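Pgp2 (Campylobacter jejuni subsp. jejuni, PDB 6XJ6) helps determine helical cell shape by binding peptidoglycan and, as a YkuD-family enzyme, probably acts as an L,D-carboxypeptidase on the cell wall. Local coordinates at residues D36-V41 against E54-I59; I58-M63 against G135-F140. One frame throughout, in Å; residues are numbered along the deposited sequence.

Contact 1: residues D36-V41 against E54-I59; sequences DKILRV and EQKEII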
loop_
_atom_site.group_PDB
_atom_site.type_symbol
_atom_site.label_atom_id
_atom_site.label_comp_id
_atom_site.label_asym_id
_atom_site.label_seq_id
_atom_site.Cartn_x
_atom_site.Cartn_y
_atom_site.Cartn_z
ATOM N N ASP A 36 6.391 -9.346 16.890
ATOM C CA ASP A 36 6.375 -10.802 16.952
ATOM C C ASP A 36 7.607 -11.419 16.306
ATOM O O ASP A 36 7.925 -12.581 16.580
ATOM C CB ASP A 36 5.129 -11.339 16.245
ATOM C CG ASP A 36 3.840 -10.860 16.879
ATOM O OD1 ASP A 36 3.856 -10.502 18.077
ATOM O OD2 ASP A 36 2.803 -10.856 16.177
ATOM N N LYS A 37 8.303 -10.667 15.455
ATOM C CA LYS A 37 9.424 -11.186 14.672
ATOM C C LYS A 37 8.999 -12.400 13.845
ATOM O O LYS A 37 9.703 -13.409 13.769
ATOM C CB LYS A 37 10.638 -11.498 15.550
ATOM C CG LYS A 37 11.071 -10.356 16.455
ATOM C CD LYS A 37 11.430 -9.092 15.680
ATOM C CE LYS A 37 11.902 -7.987 16.613
ATOM N NZ LYS A 37 12.082 -6.692 15.905
ATOM N N ILE A 38 7.841 -12.280 13.197
ATOM C CA ILE A 38 7.319 -13.315 12.317
ATOM C C ILE A 38 7.068 -12.693 10.955
ATOM O O ILE A 38 6.482 -11.608 10.862
ATOM C CB ILE A 38 6.020 -13.953 12.853
ATOM C CG1 ILE A 38 6.265 -14.635 14.202
ATOM C CG2 ILE A 38 5.474 -14.973 11.843
ATOM C CD1 ILE A 38 5.008 -15.190 14.874
ATOM N N LEU A 39 7.518 -13.376 9.908
ATOM C CA LEU A 39 7.184 -13.042 8.533
ATOM C C LEU A 39 6.431 -14.218 7.930
ATOM O O LEU A 39 6.857 -15.372 8.066
ATOM C CB LEU A 39 8.446 -12.739 7.714
ATOM C CG LEU A 39 8.238 -12.360 6.240
ATOM C CD1 LEU A 39 9.359 -11.428 5.769
ATOM C CD2 LEU A 39 8.180 -13.593 5.336
ATOM N N ARG A 40 5.303 -13.925 7.289
ATOM C CA ARG A 40 4.504 -14.928 6.603
ATOM C C ARG A 40 4.214 -14.430 5.198
ATOM O O ARG A 40 4.135 -13.225 4.961
ATOM C CB ARG A 40 3.187 -15.190 7.348
ATOM C CG ARG A 40 3.376 -15.920 8.666
ATOM C CD ARG A 40 2.171 -15.838 9.586
ATOM N NE ARG A 40 2.365 -16.720 10.732
ATOM C CZ ARG A 40 1.749 -16.601 11.906
ATOM N NH1 ARG A 40 0.875 -15.625 12.121
ATOM N NH2 ARG A 40 2.014 -17.466 12.876
ATOM N N VAL A 41 4.097 -15.360 4.255
ATOM C CA VAL A 41 3.636 -15.043 2.911
ATOM C C VAL A 41 2.293 -15.715 2.707
ATOM O O VAL A 41 2.158 -16.933 2.891
ATOM C CB VAL A 41 4.632 -15.462 1.818
ATOM C CG1 VAL A 41 4.119 -14.994 0.462
ATOM C CG2 VAL A 41 6.008 -14.875 2.086
ATOM N N GLU A 54 6.435 -19.212 6.148
ATOM C CA GLU A 54 6.506 -18.627 7.474
ATOM C C GLU A 54 7.912 -18.798 8.023
ATOM O O GLU A 54 8.511 -19.871 7.891
ATOM C CB GLU A 54 5.499 -19.301 8.409
ATOM C CG GLU A 54 5.600 -18.872 9.858
ATOM C CD GLU A 54 4.598 -19.604 10.712
ATOM O OE1 GLU A 54 3.428 -19.174 10.741
ATOM O OE2 GLU A 54 4.969 -20.639 11.310
ATOM N N GLN A 55 8.433 -17.740 8.640
ATOM C CA GLN A 55 9.604 -17.878 9.496
ATOM C C GLN A 55 9.387 -17.073 10.765
ATOM O O GLN A 55 8.964 -15.914 10.709
ATOM C CB GLN A 55 10.909 -17.430 8.826
ATOM C CG GLN A 55 12.122 -17.940 9.596
ATOM C CD GLN A 55 13.388 -17.153 9.342
ATOM O OE1 GLN A 55 13.981 -17.234 8.267
ATOM N NE2 GLN A 55 13.819 -16.396 10.344
ATOM N N LYS A 56 9.682 -17.696 11.900
ATOM C CA LYS A 56 9.671 -17.019 13.185
ATOM C C LYS A 56 11.095 -16.606 13.552
ATOM O O LYS A 56 12.074 -17.036 12.938
ATOM C CB LYS A 56 9.034 -17.923 14.251
ATOM C CG LYS A 56 7.615 -18.385 13.858
ATOM C CD LYS A 56 6.917 -19.217 14.931
ATOM C CE LYS A 56 5.516 -19.614 14.474
ATOM N NZ LYS A 56 4.834 -20.558 15.406
ATOM N N GLU A 57 11.196 -15.729 14.551
ATOM C CA GLU A 57 12.489 -15.243 15.040
ATOM C C GLU A 57 13.302 -14.560 13.933
ATOM O O GLU A 57 14.523 -14.717 13.841
ATOM C CB GLU A 57 13.277 -16.355 15.742
ATOM C CG GLU A 57 12.521 -16.950 16.934
ATOM C CD GLU A 57 13.270 -18.071 17.638
ATOM O OE1 GLU A 57 14.473 -18.259 17.365
ATOM O OE2 GLU A 57 12.646 -18.768 18.468
ATOM N N ILE A 58 12.621 -13.792 13.088
ATOM C CA ILE A 58 13.289 -13.002 12.058
ATOM C C ILE A 58 14.041 -11.852 12.715
ATOM O O ILE A 58 13.823 -11.542 13.892
ATOM C CB ILE A 58 12.289 -12.453 11.019
ATOM C CG1 ILE A 58 11.474 -11.302 11.629
ATOM C CG2 ILE A 58 11.399 -13.570 10.496
ATOM C CD1 ILE A 58 10.393 -10.736 10.728
ATOM N N ILE A 59 14.903 -11.192 11.948
ATOM C CA ILE A 59 15.549 -9.952 12.365
ATOM C C ILE A 59 15.017 -8.821 11.495
ATOM O O ILE A 59 15.183 -8.837 10.266
ATOM C CB ILE A 59 17.081 -10.042 12.277
ATOM C CG1 ILE A 59 17.611 -11.173 13.165
ATOM C CG2 ILE A 59 17.723 -8.716 12.677
ATOM C CD1 ILE A 59 17.285 -11.019 14.642
HETATM O O HOH W 1 9.217 -14.955 16.552
#

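Contact 2: residues I58-M63 against G135-F140; sequences IITGLM and GCIALF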
loop_
_atom_site.group_PDB
_atom_site.type_symbol
_atom_site.label_atom_id
_atom_site.label_comp_id
_atom_site.label_asym_id
_atom_site.label_seq_id
_atom_site.Cartn_x
_atom_site.Cartn_y
_atom_site.Cartn_z
ATOM N N ILE A 58 12.621 -13.792 13.088
ATOM C CA ILE A 58 13.289 -13.002 12.058
ATOM C C ILE A 58 14.041 -11.852 12.715
ATOM O O ILE A 58 13.823 -11.542 13.892
ATOM C CB ILE A 58 12.289 -12.453 11.019
ATOM C CG1 ILE A 58 11.474 -11.302 11.629
ATOM C CG2 ILE A 58 11.399 -13.570 10.496
ATOM C CD1 ILE A 58 10.393 -10.736 10.728
ATOM N N ILE A 59 14.903 -11.192 11.948
ATOM C CA ILE A 59 15.549 -9.952 12.365
ATOM C C ILE A 59 15.017 -8.821 11.495
ATOM O O ILE A 59 15.183 -8.837 10.266
ATOM C CB ILE A 59 17.081 -10.042 12.277
ATOM C CG1 ILE A 59 17.611 -11.173 13.165
ATOM C CG2 ILE A 59 17.723 -8.716 12.677
ATOM C CD1 ILE A 59 17.285 -11.019 14.642
ATOM N N THR A 60 14.379 -7.845 12.129
ATOM C CA THR A 60 14.033 -6.582 11.493
ATOM C C THR A 60 14.952 -5.481 12.006
ATOM O O THR A 60 15.792 -5.683 12.891
ATOM C CB THR A 60 12.576 -6.198 11.772
ATOM O OG1 THR A 60 12.426 -5.802 13.142
ATOM C CG2 THR A 60 11.649 -7.364 11.498
ATOM N N GLY A 61 14.771 -4.297 11.434
ATOM C CA GLY A 61 15.376 -3.105 11.966
ATOM C C GLY A 61 14.656 -2.651 13.221
ATOM O O GLY A 61 13.817 -3.347 13.796
ATOM N N LEU A 62 14.983 -1.432 13.632
ATOM C CA LEU A 62 14.541 -0.923 14.917
ATOM C C LEU A 62 13.043 -0.643 14.928
ATOM O O LEU A 62 12.400 -0.417 13.890
ATOM C CB LEU A 62 15.282 0.367 15.262
ATOM C CG LEU A 62 16.805 0.270 15.391
ATOM C CD1 LEU A 62 17.372 1.598 15.856
ATOM C CD2 LEU A 62 17.209 -0.841 16.343
ATOM N N MET A 63 12.493 -0.662 16.139
ATOM C CA MET A 63 11.104 -0.316 16.363
ATOM C C MET A 63 10.887 1.179 16.148
ATOM O O MET A 63 11.820 1.991 16.174
ATOM C CB MET A 63 10.685 -0.701 17.781
ATOM C CG MET A 63 10.908 -2.180 18.107
ATOM S SD MET A 63 10.070 -3.326 16.982
ATOM C CE MET A 63 8.369 -3.164 17.524
ATOM N N GLY A 135 17.266 -1.398 8.705
ATOM C CA GLY A 135 15.850 -1.421 8.415
ATOM C C GLY A 135 15.396 -2.565 7.535
ATOM O O GLY A 135 14.185 -2.759 7.362
ATOM N N CYS A 136 16.322 -3.326 6.975
ATOM C CA CYS A 136 15.962 -4.482 6.178
ATOM C C CYS A 136 15.438 -5.607 7.067
ATOM O O CYS A 136 15.597 -5.604 8.291
ATOM C CB CYS A 136 17.179 -4.967 5.396
ATOM S SG CYS A 136 17.680 -3.858 4.080
ATOM N N ILE A 137 14.798 -6.579 6.424
ATOM C CA ILE A 137 14.270 -7.770 7.077
ATOM C C ILE A 137 15.119 -8.941 6.615
ATOM O O ILE A 137 15.245 -9.179 5.409
ATOM C CB ILE A 137 12.794 -7.990 6.720
ATOM C CG1 ILE A 137 11.971 -6.797 7.202
ATOM C CG2 ILE A 137 12.284 -9.297 7.330
ATOM C CD1 ILE A 137 10.596 -6.715 6.573
ATOM N N ALA A 138 15.711 -9.663 7.565
ATOM C CA ALA A 138 16.608 -10.769 7.266
ATOM C C ALA A 138 15.935 -12.096 7.591
ATOM O O ALA A 138 15.417 -12.286 8.698
ATOM C CB ALA A 138 17.907 -10.641 8.061
ATOM N N LEU A 139 15.957 -13.003 6.622
ATOM C CA LEU A 139 15.511 -14.376 6.784
ATOM C C LEU A 139 16.710 -15.306 6.698
ATOM O O LEU A 139 17.690 -15.009 6.012
ATOM C CB LEU A 139 14.540 -14.741 5.661
ATOM C CG LEU A 139 13.268 -13.907 5.602
ATOM C CD1 LEU A 139 12.436 -14.299 4.390
ATOM C CD2 LEU A 139 12.462 -14.092 6.876
ATOM N N PHE A 140 16.629 -16.442 7.390
ATOM C CA PHE A 140 17.734 -17.389 7.355
ATOM C C PHE A 140 17.985 -17.847 5.922
ATOM O O PHE A 140 17.050 -18.064 5.145
ATOM C CB PHE A 140 17.432 -18.582 8.266
ATOM C CG PHE A 140 17.418 -18.231 9.726
ATOM C CD1 PHE A 140 18.504 -17.593 10.302
ATOM C CD2 PHE A 140 16.328 -18.531 10.521
ATOM C CE1 PHE A 140 18.505 -17.265 11.642
ATOM C CE2 PHE A 140 16.324 -18.202 11.865
ATOM C CZ PHE A 140 17.412 -17.569 12.425
#

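Contact 1: residues D36-V41 against E54-I59
Arg40 and Glu54 run side by side from neighbouring strands and join in a salt bridge. Arg40 NE meets Glu54 OE1 at 2.7 Å, close to the guanidinium plane but on the anti side of the carboxylate, and the two flat groups are turned 40° from one another. Arg40 NH2 adds a weak bond to the same oxygen, which Lys51 NZ also reaches. Ile38 CG2 lies 3.7 Å above the guanidinium plane, towards its rim. Next along the strands, with side chains on the opposite face, Leu39 and Gln55 form a hydrogen-bonded pair, with Leu39 N to Gln55 O at 3.0 Å and Gln55 N to Leu39 O at 2.9 Å. Past it the register skips Glu57, and Ile58 N donates to Lys37 O at 3.0 Å. A water links Asp36 O to Glu57 N. Ile58 CG1 falls between its backbone N and carbonyl carbon (chi1 74°), which sets it 3.5 Å from Lys37 O, while CG2 and CD1 both pack at 4.1 Å against Leu39 CB. This antiparallel hairpin edges the five-stranded sheet of the catalytic domain: charge pairing marks the Arg40 face, whereas Leu39 is buried on the other, and Glu54 probably offsets the like charges of Arg40 and Lys56.

Contact 2: residues I58-M63 against G135-F140
Ile59 O receives two donors from the strand opposite. The N-H of Ala138 reaches it at 2.9 Å in a nearly straight bond, 174° at the hydrogen, and the CA-H of Ile137 adds a softer contact at 3.5 Å. The return bond, Ile59 N to Ala138 O, is weak at 3.5 Å although equally well aligned, so the bridge between these two residues is gripped more firmly at one end. Their CB atoms lie on the same face of it, Ile59 CB 4.3 Å from Ala138 CB. Further on, the chains close up where both residues are glycines: Gly61 CA and Gly135 CA are 4.0 Å apart, an approach that depends on Gly61 carrying no CB, which would run into Gly135 CA; Gly135 instead suits its own positive phi of 93°. Thr74 OG1 ties this end together by bonding to both Gly61 N and Gly135 O. Gly135 and Cys136, together with Thr133, belong to the Ser/Thr-x-Gly-Cys signature of the YkuD L,D-transpeptidase fold, in which Cys136 is the predicted nucleophile. Its side chain points away from 58-63 and touches His119, the predicted proton donor/acceptor, while its carbonyl is held by Thr133 OG1. The hydroxyl of Thr60 donates in the carbonyl plane to a lone pair of Gly61 O at 2.9 Å, and Lys37 NZ bonds to the same OG1. On the apolar side, Ile58 and Ile137 cross obliquely, CD1 of the former lying 4.1 Å from CG2 of the latter. In Leu139, CG lies anti to the carbonyl carbon (chi1 -61°), which brings CD2 alongside Ile58 CG2, at 3.8 Å. Thr32 of strand 27-33 touches both isoleucines, and Leu139 continues onto Phe53 and Ile118.

Contacts 1 and 2 follow directly along the chain, sharing Ile58 and Ile59, and their centres lie about 9 Å apart. Where strand 48-56 ends, the chain runs on into the loop that pairs with 135-140 in contact 2. Two probable side-chain hydrogen bonds stitch them together: Lys37 NZ to Thr60 OG1 at 2.9 Å, and Gln55 OE1 to Phe140 N, also at 2.9 Å. In the core, Leu39 CD1 packs 3.9 Å from Ile137 CG2. Contact 2 contains the predicted nucleophile Cys136, whose side chain comes within about 3 Å of that of His119. Contact 1 is farther off, with the Leu39 side chain about 10 Å from those of Cys136 and His119.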